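Long-range contact in alginate lyase AlgAT5 (Defluviitalea, PDB 5ZQI), which probably cleaves alginate by beta-elimination, as a polysaccharide lyase of family 7 with a beta-sandwich fold: residues A[104-108]-A[240-246]. Sequence-based numbering, arbitrary orientation.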
ATOM      1  N   PHE A 104      -9.127   0.088   4.232  1.00  7.44           N
ATOM      2  CA  PHE A 104      -7.963   0.623   4.943  1.00  6.42           C
ATOM      3  C   PHE A 104      -8.182   2.128   5.065  1.00  7.22           C
ATOM      4  O   PHE A 104      -8.338   2.813   4.047  1.00  7.58           O
ATOM      5  CB  PHE A 104      -6.652   0.361   4.206  1.00  5.26           C
ATOM      6  CG  PHE A 104      -6.293  -1.090   4.024  1.00  7.72           C
ATOM      7  CD1 PHE A 104      -6.892  -1.854   3.026  1.00  8.33           C
ATOM      8  CD2 PHE A 104      -5.319  -1.679   4.811  1.00  5.35           C
ATOM      9  CE1 PHE A 104      -6.512  -3.181   2.863  1.00  8.12           C
ATOM     10  CE2 PHE A 104      -4.957  -2.985   4.641  1.00  6.94           C
ATOM     11  CZ  PHE A 104      -5.547  -3.739   3.671  1.00  7.95           C
ATOM     12  N   LYS A 105      -8.126   2.651   6.288  1.00  6.07           N
ATOM     13  CA  LYS A 105      -8.300   4.079   6.553  1.00  7.43           C
ATOM     14  C   LYS A 105      -7.153   4.575   7.413  1.00  6.84           C
ATOM     15  O   LYS A 105      -6.838   3.955   8.419  1.00  7.51           O
ATOM     16  CB  LYS A 105      -9.647   4.354   7.253  1.00  7.01           C
ATOM     17  CG  LYS A 105      -9.794   5.787   7.751  1.00  7.65           C
ATOM     18  CD  LYS A 105     -11.168   6.032   8.344  1.00 12.90           C
ATOM     19  CE  LYS A 105     -11.231   7.407   9.004  1.00 15.01           C
ATOM     20  NZ  LYS A 105     -12.554   7.750   9.574  1.00 20.86           N
ATOM     21  N   ALA A 106      -6.566   5.721   7.057  1.00  7.19           N
ATOM     22  CA  ALA A 106      -5.616   6.409   7.927  1.00  8.33           C
ATOM     23  C   ALA A 106      -5.934   7.894   7.921  1.00  7.94           C
ATOM     24  O   ALA A 106      -5.899   8.540   6.870  1.00  8.59           O
ATOM     25  CB  ALA A 106      -4.165   6.141   7.499  1.00  8.66           C
ATOM     26  N   HIS A 107      -6.256   8.408   9.100  1.00  7.89           N
ATOM     27  CA  HIS A 107      -6.618   9.810   9.269  1.00  7.97           C
ATOM     28  C   HIS A 107      -5.399  10.685   9.516  1.00  9.52           C
ATOM     29  O   HIS A 107      -4.382  10.233  10.030  1.00  9.72           O
ATOM     30  CB  HIS A 107      -7.616   9.966  10.420  1.00  9.99           C
ATOM     31  CG  HIS A 107      -7.110   9.466  11.740  1.00  9.28           C
ATOM     32  ND1 HIS A 107      -6.560   8.210  11.904  1.00  8.57           N
ATOM     33  CD2 HIS A 107      -7.054  10.067  12.950  1.00 12.14           C
ATOM     34  CE1 HIS A 107      -6.192   8.063  13.167  1.00  8.61           C
ATOM     35  NE2 HIS A 107      -6.494   9.170  13.823  1.00 11.03           N
ATOM     36  N   CYS A 108      -5.535  11.968   9.164  1.00 10.64           N
ATOM     37  CA  CYS A 108      -4.395  12.888   9.186  1.00  9.95           C
ATOM     38  C   CYS A 108      -3.878  13.136  10.587  1.00 12.05           C
ATOM     39  O   CYS A 108      -2.712  13.521  10.754  1.00 13.42           O
ATOM     40  CB  CYS A 108      -4.781  14.200   8.492  1.00 10.99           C
ATOM     41  SG  CYS A 108      -5.107  14.014   6.713  1.00 14.49           S
ATOM     42  N   GLY A 240      -1.978  -1.034   1.076  1.00  8.16           N
ATOM     43  CA  GLY A 240      -2.944  -0.511   2.013  1.00  6.51           C
ATOM     44  C   GLY A 240      -3.120   0.968   1.786  1.00  7.77           C
ATOM     45  O   GLY A 240      -3.189   1.422   0.630  1.00  8.27           O
ATOM     46  N   MET A 241      -3.160   1.730   2.881  1.00  7.16           N
ATOM     47  CA  MET A 241      -3.350   3.179   2.815  1.00  6.46           C
ATOM     48  C   MET A 241      -2.267   3.913   3.583  1.00  7.60           C
ATOM     49  O   MET A 241      -2.127   3.731   4.795  1.00 10.20           O
ATOM     50  CB  MET A 241      -4.747   3.550   3.363  1.00  6.85           C
ATOM     51  CG  MET A 241      -5.022   5.050   3.514  1.00  7.34           C
ATOM     52  SD  MET A 241      -4.664   6.028   2.026  1.00  8.36           S
ATOM     53  CE  MET A 241      -5.744   5.226   0.831  1.00  9.14           C
ATOM     54  N   TYR A 242      -1.517   4.754   2.878  1.00  7.08           N
ATOM     55  CA  TYR A 242      -0.441   5.590   3.438  1.00  7.11           C
ATOM     56  C   TYR A 242      -0.803   7.026   3.096  1.00  7.62           C
ATOM     57  O   TYR A 242      -0.620   7.474   1.956  1.00  8.85           O
ATOM     58  CB  TYR A 242       0.902   5.155   2.874  1.00  6.84           C
ATOM     59  CG  TYR A 242       2.136   5.810   3.434  1.00  7.75           C
ATOM     60  CD1 TYR A 242       2.137   6.437   4.679  1.00  7.84           C
ATOM     61  CD2 TYR A 242       3.315   5.782   2.714  1.00  9.64           C
ATOM     62  CE1 TYR A 242       3.295   7.008   5.196  1.00  9.49           C
ATOM     63  CE2 TYR A 242       4.448   6.351   3.214  1.00  9.41           C
ATOM     64  CZ  TYR A 242       4.434   6.948   4.445  1.00  8.27           C
ATOM     65  OH  TYR A 242       5.603   7.538   4.944  1.00 13.85           O
ATOM     66  N   THR A 243      -1.408   7.718   4.061  1.00  7.62           N
ATOM     67  CA  THR A 243      -1.972   9.048   3.821  1.00  8.65           C
ATOM     68  C   THR A 243      -0.887  10.111   3.858  1.00  7.74           C
ATOM     69  O   THR A 243      -0.273  10.327   4.903  1.00  9.45           O
ATOM     70  CB  THR A 243      -3.048   9.341   4.855  1.00  7.37           C
ATOM     71  OG1 THR A 243      -4.057   8.312   4.748  1.00  8.87           O
ATOM     72  CG2 THR A 243      -3.701  10.691   4.600  1.00 11.83           C
ATOM     73  N   GLN A 244      -0.670  10.819   2.744  1.00  8.75           N
ATOM     74  CA  GLN A 244       0.436  11.787   2.675  1.00  8.11           C
ATOM     75  C   GLN A 244      -0.018  13.174   3.119  1.00  9.82           C
ATOM     76  O   GLN A 244       0.183  14.172   2.435  1.00 11.57           O
ATOM     77  CB  GLN A 244       1.041  11.848   1.279  1.00  9.73           C
ATOM     78  CG  GLN A 244       1.358  10.509   0.678  1.00  9.77           C
ATOM     79  CD  GLN A 244       2.503   9.832   1.352  1.00 10.63           C
ATOM     80  OE1 GLN A 244       3.640  10.268   1.206  1.00 13.52           O
ATOM     81  NE2 GLN A 244       2.224   8.757   2.075  1.00 11.50           N
ATOM     82  N   SER A 245      -0.635  13.244   4.285  1.00  8.59           N
ATOM     83  CA  SER A 245      -0.958  14.524   4.892  1.00  9.65           C
ATOM     84  C   SER A 245      -0.980  14.370   6.400  1.00 12.45           C
ATOM     85  O   SER A 245      -0.944  13.262   6.933  1.00 11.94           O
ATOM     86  CB  SER A 245      -2.280  15.073   4.360  1.00  9.17           C
ATOM     87  OG  SER A 245      -2.375  16.415   4.795  1.00 12.48           O
ATOM     88  N   ASN A 246      -1.004  15.505   7.079  1.00 11.55           N
ATOM     89  CA  ASN A 246      -1.073  15.596   8.534  1.00 10.73           C
ATOM     90  C   ASN A 246      -1.532  17.013   8.866  1.00 11.65           C
ATOM     91  O   ASN A 246      -1.806  17.823   7.973  1.00 11.70           O
ATOM     92  CB  ASN A 246       0.277  15.205   9.140  1.00 11.57           C
ATOM     93  CG  ASN A 246       1.416  16.112   8.677  1.00 11.82           C
ATOM     94  OD1 ASN A 246       1.250  17.315   8.598  1.00 12.76           O
ATOM     95  ND2 ASN A 246       2.557  15.524   8.347  1.00 13.09           N
TER
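Thr243 and Ala106 are joined by the one hydrogen bond between residues 104-108 and 240-246, which belong to the two facing sheets of the beta-sandwich; segments 104-107 and 241-243 run nearly parallel, 17° apart. From the CB of Thr243 the side chain forks. Its OG1, held anti to the carbonyl carbon (chi1 -59°), donates to Ala106 O at 2.8 Å, tilted 30° from the carbonyl plane, and also lies against Ala106 CB; the other branch, CG2, reaches past that carbonyl to Cys108 SG at 4.2 Å. A valine in its place would probably leave Ala106 O without this donor in the sandwich interior.

Around Phe104 and Met241 the contact becomes apolar. Met241 CB packs on Phe104 CB at 3.8 Å and CG lies beside Ala106 N; the chain, bent at chi2 and chi3, leads away from 104-108, and the Met241 side chain also touches Val161 and Val163. One face of the Phe104 ring receives Gly240 CA, 4.0 Å from the centroid in a CH-pi contact, at a corner whose backbone angles call for glycine. At the other end Cys108 SG meets Ser245 CB at 3.8 Å, while Ser245 OG bonds to Asp251, and Asn246 CA makes a CA-H...O contact with Cys108 O. With no backbone hydrogen bond between them, as expected of facing sheets, the two segments are held by mostly buried side-chain packing and the Thr243 hydroxyl.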